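Local structure of 1-pyrroline-5-carboxylate dehydrogenase (Thermus thermophilus, 1UZB) at residues E117-Y122 with V213-K218; T405-K410 with V422-R427. The protein probably catalyses the oxidation of the ring-opened form of 1-pyrroline-5-carboxylate, glutamate semialdehyde, to glutamate. All blocks are in the same frame, centred on the assembly; numbering follows the deposited sequence.

Contact 1: residues E117-Y122 with V213-K218; sequences EATLVY and VVVGAK
Thr119 meets Lys218 tip to tip between two antiparallel helices of the aldehyde dehydrogenase fold, helix 113-124 and the start of helix 213-226. Lys218 NZ donates a hydrogen bond to Thr119 OG1 over 2.7 Å. The lysine chain is extended beyond CG, which carries its ammonium across to the other helix. The local axes run at 167° and approach to 9.7 Å, with Thr119 and Val215 nearest in the backbone. Thr119 has CG2 anti to its backbone N and OG1 beside it (chi1 -56°). The hydroxyl thus faces the lysine, while the methyl goes to the valines. Thr119 CG2 packs 4.0 Å from Val215 CB and also touches Val214 CG1. On the Leu120 flank, Leu120 CD2 lies 4.2 Å from Val215 CG2. Further out, Lys218 NZ forms a salt bridge with Glu33 OE1, so the buried ammonium has a charged mate in addition to the threonine. Thr119 OG1 is also bonded to the backbone O of Glu115, one turn earlier in its helix. A methionine in place of Lys218 would probably leave Glu33 without this charged mate and Thr119 OG1 without its donor from the facing helix. Glu123 reaches the beginning of the second helix, where its OE1 and OE2 accept from the backbone N of Val214 and Val215.

Contact 2: residues T405-K410 with V422-R427; sequences TEVPPK and VLSVIR
Glu406 and Arg427 form a salt bridge, their side chains crossing at a slant, where the chain leaves strand 402-405 and passes over its parallel neighbour, strand 422-428, in a mixed seven-stranded sheet. Their carboxylate and guanidinium planes are turned 61° apart, so the two groups do not pair flat. Arg427 NE gives the main bond, to Glu406 OE2 at 3.0 Å, with an N-H...O angle of 155°. It meets the syn side of that oxygen, while the carboxylate lies at the guanidinium edge. Weak bonds run from NE and NH1 to Glu406 OE1. The glutamate leaves its backbone away from the strand, and a bend at chi2 (-68°) brings the carboxylate back to the arginine. Arg427 NH2 is held separately by Gln332 OE1. Thr405 and Val425 cross at an angle, with Thr405 OG1 3.7 Å from Val425 CB; that hydroxyl is hydrogen-bonded to Tyr335 OH. CB of Val407 is directed toward the strand, and Val407 CG2 lies 4.1 Å from Ser424 CB. Its backbone N donates to Val425 O at 3.1 Å in a nearly straight bond. Val407 CB also approaches Ile426 CG1 at 4.3 Å. The other branch of the isoleucine meets Pro409, whose CG lies 3.9 Å from Ile426 CG2. One water joins the two backbones: it donates to Val407 O and accepts from Arg427 N, 3.0 Å away.

Following the chain from the N terminus, contact 1 opens on helix 113-124. Ninety residues separate segments 117-122 and 213-218, and contact 1 closes this long loop between helices 113-124 and 213-226. Contact 1 is complete before contact 2 opens, so the two neither nest nor cross. Contact 2 closes a short loop: 11 residues, none in helix or strand, separate its segments on the way from strand 402-405 to strand 422-428. Contact 1 therefore ties together two helices distant in sequence, whereas contact 2 works within a local strand-to-strand connection at the seven-stranded sheet. Their centres are 35 Å apart and their nearest atoms about 19 Å, so they do not touch.

Contact 1: residues E117-Y122 with V213-K218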
loop_
_atom_site.group_PDB
_atom_site.type_symbol
_atom_site.label_atom_id
_atom_site.label_comp_id
_atom_site.label_asym_id
_atom_site.label_seq_id
_atom_site.Cartn_x
_atom_site.Cartn_y
_atom_site.Cartn_z
ATOM N N GLU A 117 -10.987 29.734 -27.126
ATOM C CA GLU A 117 -12.275 29.230 -27.589
ATOM C C GLU A 117 -12.771 30.073 -28.763
ATOM O O GLU A 117 -13.210 29.537 -29.780
ATOM C CB GLU A 117 -13.307 29.271 -26.459
ATOM C CG GLU A 117 -12.971 28.386 -25.263
ATOM C CD GLU A 117 -13.913 28.606 -24.097
ATOM O OE1 GLU A 117 -14.696 29.577 -24.144
ATOM O OE2 GLU A 117 -13.865 27.815 -23.130
ATOM N N ALA A 118 -12.686 31.395 -28.621
ATOM C CA ALA A 118 -13.126 32.310 -29.669
ATOM C C ALA A 118 -12.318 32.111 -30.945
ATOM O O ALA A 118 -12.847 32.237 -32.052
ATOM C CB ALA A 118 -12.998 33.749 -29.189
ATOM N N THR A 119 -11.036 31.797 -30.794
ATOM C CA THR A 119 -10.183 31.586 -31.954
ATOM C C THR A 119 -10.628 30.316 -32.681
ATOM O O THR A 119 -10.603 30.257 -33.907
ATOM C CB THR A 119 -8.696 31.489 -31.552
ATOM O OG1 THR A 119 -8.326 32.670 -30.829
ATOM C CG2 THR A 119 -7.816 31.382 -32.789
ATOM N N LEU A 120 -11.050 29.306 -31.925
ATOM C CA LEU A 120 -11.535 28.061 -32.523
ATOM C C LEU A 120 -12.839 28.309 -33.277
ATOM O O LEU A 120 -13.067 27.750 -34.350
ATOM C CB LEU A 120 -11.778 27.005 -31.441
ATOM C CG LEU A 120 -10.538 26.347 -30.836
ATOM C CD1 LEU A 120 -10.960 25.470 -29.670
ATOM C CD2 LEU A 120 -9.814 25.523 -31.892
ATOM N N VAL A 121 -13.703 29.133 -32.694
ATOM C CA VAL A 121 -14.975 29.463 -33.319
ATOM C C VAL A 121 -14.733 30.040 -34.712
ATOM O O VAL A 121 -15.318 29.585 -35.696
ATOM C CB VAL A 121 -15.754 30.499 -32.466
ATOM C CG1 VAL A 121 -16.957 31.021 -33.239
ATOM C CG2 VAL A 121 -16.205 29.860 -31.156
ATOM N N TYR A 122 -13.854 31.035 -34.791
ATOM C CA TYR A 122 -13.554 31.685 -36.060
ATOM C C TYR A 122 -12.652 30.926 -37.023
ATOM O O TYR A 122 -12.889 30.965 -38.232
ATOM C CB TYR A 122 -12.959 33.076 -35.813
ATOM C CG TYR A 122 -13.968 34.079 -35.306
ATOM C CD1 TYR A 122 -13.817 34.684 -34.059
ATOM C CD2 TYR A 122 -15.089 34.409 -36.069
ATOM C CE1 TYR A 122 -14.760 35.593 -33.584
ATOM C CE2 TYR A 122 -16.035 35.313 -35.605
ATOM C CZ TYR A 122 -15.863 35.900 -34.362
ATOM O OH TYR A 122 -16.802 36.793 -33.900
ATOM N N VAL A 213 -3.600 26.840 -38.204
ATOM C CA VAL A 213 -2.286 27.376 -37.858
ATOM C C VAL A 213 -2.317 28.546 -36.866
ATOM O O VAL A 213 -1.385 28.720 -36.081
ATOM C CB VAL A 213 -1.515 27.828 -39.122
ATOM C CG1 VAL A 213 -1.222 26.628 -40.002
ATOM C CG2 VAL A 213 -2.321 28.869 -39.887
ATOM N N VAL A 214 -3.378 29.347 -36.888
ATOM C CA VAL A 214 -3.442 30.483 -35.974
ATOM C C VAL A 214 -3.589 30.066 -34.519
ATOM O O VAL A 214 -2.871 30.562 -33.651
ATOM C CB VAL A 214 -4.596 31.447 -36.335
ATOM C CG1 VAL A 214 -4.715 32.539 -35.278
ATOM C CG2 VAL A 214 -4.335 32.075 -37.696
ATOM N N VAL A 215 -4.515 29.157 -34.238
ATOM C CA VAL A 215 -4.687 28.734 -32.857
ATOM C C VAL A 215 -3.454 27.965 -32.368
ATOM O O VAL A 215 -3.136 27.983 -31.178
ATOM C CB VAL A 215 -5.969 27.892 -32.671
ATOM C CG1 VAL A 215 -5.777 26.492 -33.228
ATOM C CG2 VAL A 215 -6.345 27.863 -31.199
ATOM N N GLY A 216 -2.758 27.301 -33.287
ATOM C CA GLY A 216 -1.551 26.587 -32.914
ATOM C C GLY A 216 -0.493 27.589 -32.476
ATOM O O GLY A 216 0.266 27.349 -31.532
ATOM N N ALA A 217 -0.442 28.722 -33.167
ATOM C CA ALA A 217 0.512 29.766 -32.823
ATOM C C ALA A 217 0.197 30.314 -31.432
ATOM O O ALA A 217 1.102 30.578 -30.647
ATOM C CB ALA A 217 0.464 30.886 -33.854
ATOM N N LYS A 218 -1.089 30.477 -31.125
ATOM C CA LYS A 218 -1.479 30.988 -29.816
ATOM C C LYS A 218 -1.097 30.010 -28.713
ATOM O O LYS A 218 -0.761 30.423 -27.602
ATOM C CB LYS A 218 -2.980 31.296 -29.778
ATOM C CG LYS A 218 -3.365 32.472 -30.660
ATOM C CD LYS A 218 -4.807 32.897 -30.439
ATOM C CE LYS A 218 -5.146 34.129 -31.262
ATOM N NZ LYS A 218 -6.482 34.671 -30.908
#

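Contact 2: residues T405-K410 with V422-R427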
loop_
_atom_site.group_PDB
_atom_site.type_symbol
_atom_site.label_atom_id
_atom_site.label_comp_id
_atom_site.label_asym_id
_atom_site.label_seq_id
_atom_site.Cartn_x
_atom_site.Cartn_y
_atom_site.Cartn_z
ATOM N N THR A 405 -30.950 5.987 -44.990
ATOM C CA THR A 405 -31.420 4.806 -44.285
ATOM C C THR A 405 -31.445 3.588 -45.208
ATOM O O THR A 405 -31.208 3.709 -46.414
ATOM C CB THR A 405 -32.803 5.037 -43.635
ATOM O OG1 THR A 405 -33.069 3.971 -42.718
ATOM C CG2 THR A 405 -33.904 5.106 -44.682
ATOM N N GLU A 406 -31.721 2.420 -44.631
ATOM C CA GLU A 406 -31.726 1.154 -45.370
ATOM C C GLU A 406 -30.387 1.018 -46.101
ATOM O O GLU A 406 -30.313 0.518 -47.225
ATOM C CB GLU A 406 -32.887 1.099 -46.373
ATOM C CG GLU A 406 -34.295 1.106 -45.754
ATOM C CD GLU A 406 -34.647 -0.163 -44.982
ATOM O OE1 GLU A 406 -33.953 -1.189 -45.137
ATOM O OE2 GLU A 406 -35.641 -0.136 -44.223
ATOM N N VAL A 407 -29.321 1.457 -45.442
ATOM C CA VAL A 407 -27.990 1.401 -46.026
ATOM C C VAL A 407 -27.358 0.017 -45.903
ATOM O O VAL A 407 -27.339 -0.572 -44.822
ATOM C CB VAL A 407 -27.047 2.421 -45.351
ATOM C CG1 VAL A 407 -25.681 2.378 -46.013
ATOM C CG2 VAL A 407 -27.639 3.818 -45.436
ATOM N N PRO A 408 -26.850 -0.531 -47.019
ATOM C CA PRO A 408 -26.219 -1.855 -46.962
ATOM C C PRO A 408 -24.949 -1.749 -46.121
ATOM O O PRO A 408 -24.186 -0.794 -46.263
ATOM C CB PRO A 408 -25.910 -2.155 -48.427
ATOM C CG PRO A 408 -27.000 -1.431 -49.152
ATOM C CD PRO A 408 -27.056 -0.110 -48.415
ATOM N N PRO A 409 -24.702 -2.732 -45.241
ATOM C CA PRO A 409 -23.506 -2.702 -44.392
ATOM C C PRO A 409 -22.181 -2.499 -45.126
ATOM O O PRO A 409 -21.261 -1.891 -44.588
ATOM C CB PRO A 409 -23.563 -4.045 -43.669
ATOM C CG PRO A 409 -25.033 -4.296 -43.547
ATOM C CD PRO A 409 -25.543 -3.899 -44.918
ATOM N N LYS A 410 -22.083 -3.004 -46.353
ATOM C CA LYS A 410 -20.846 -2.876 -47.115
ATOM C C LYS A 410 -20.814 -1.725 -48.117
ATOM O O LYS A 410 -19.887 -1.619 -48.921
ATOM C CB LYS A 410 -20.532 -4.203 -47.814
ATOM C CG LYS A 410 -20.273 -5.348 -46.837
ATOM C CD LYS A 410 -19.878 -6.628 -47.553
ATOM C CE LYS A 410 -19.669 -7.767 -46.566
ATOM N NZ LYS A 410 -18.582 -7.479 -45.587
ATOM N N VAL A 422 -23.055 13.403 -41.923
ATOM C CA VAL A 422 -23.750 12.365 -42.678
ATOM C C VAL A 422 -23.880 11.078 -41.871
ATOM O O VAL A 422 -22.885 10.419 -41.560
ATOM C CB VAL A 422 -23.010 12.050 -43.994
ATOM C CG1 VAL A 422 -23.768 10.991 -44.771
ATOM C CG2 VAL A 422 -22.863 13.316 -44.826
ATOM N N LEU A 423 -25.119 10.721 -41.547
ATOM C CA LEU A 423 -25.409 9.522 -40.774
ATOM C C LEU A 423 -26.022 8.431 -41.641
ATOM O O LEU A 423 -26.985 8.683 -42.371
ATOM C CB LEU A 423 -26.378 9.867 -39.643
ATOM C CG LEU A 423 -26.793 8.732 -38.713
ATOM C CD1 LEU A 423 -25.582 8.222 -37.950
ATOM C CD2 LEU A 423 -27.856 9.238 -37.753
ATOM N N SER A 424 -25.469 7.222 -41.546
ATOM C CA SER A 424 -25.962 6.070 -42.303
ATOM C C SER A 424 -26.682 5.118 -41.352
ATOM O O SER A 424 -26.086 4.613 -40.400
ATOM C CB SER A 424 -24.799 5.336 -42.976
ATOM O OG SER A 424 -24.191 6.136 -43.978
ATOM N N VAL A 425 -27.961 4.872 -41.618
ATOM C CA VAL A 425 -28.766 3.998 -40.774
ATOM C C VAL A 425 -28.894 2.619 -41.399
ATOM O O VAL A 425 -29.306 2.475 -42.556
ATOM C CB VAL A 425 -30.166 4.598 -40.544
ATOM C CG1 VAL A 425 -30.947 3.750 -39.552
ATOM C CG2 VAL A 425 -30.030 6.027 -40.031
ATOM N N ILE A 426 -28.535 1.612 -40.611
ATOM C CA ILE A 426 -28.549 0.218 -41.035
ATOM C C ILE A 426 -29.555 -0.560 -40.193
ATOM O O ILE A 426 -29.524 -0.502 -38.967
ATOM C CB ILE A 426 -27.137 -0.389 -40.863
ATOM C CG1 ILE A 426 -26.112 0.479 -41.601
ATOM C CG2 ILE A 426 -27.110 -1.819 -41.377
ATOM C CD1 ILE A 426 -24.664 0.181 -41.246
ATOM N N ARG A 427 -30.449 -1.281 -40.859
ATOM C CA ARG A 427 -31.471 -2.066 -40.179
ATOM C C ARG A 427 -31.053 -3.531 -40.111
ATOM O O ARG A 427 -30.747 -4.141 -41.135
ATOM C CB ARG A 427 -32.800 -1.929 -40.932
ATOM C CG ARG A 427 -33.959 -2.713 -40.338
ATOM C CD ARG A 427 -35.284 -2.254 -40.933
ATOM N NE ARG A 427 -35.369 -2.518 -42.367
ATOM C CZ ARG A 427 -35.703 -3.691 -42.898
ATOM N NH1 ARG A 427 -35.751 -3.835 -44.215
ATOM N NH2 ARG A 427 -36.004 -4.718 -42.113
HETATM O O HOH W 1 -29.796 -1.516 -43.776
#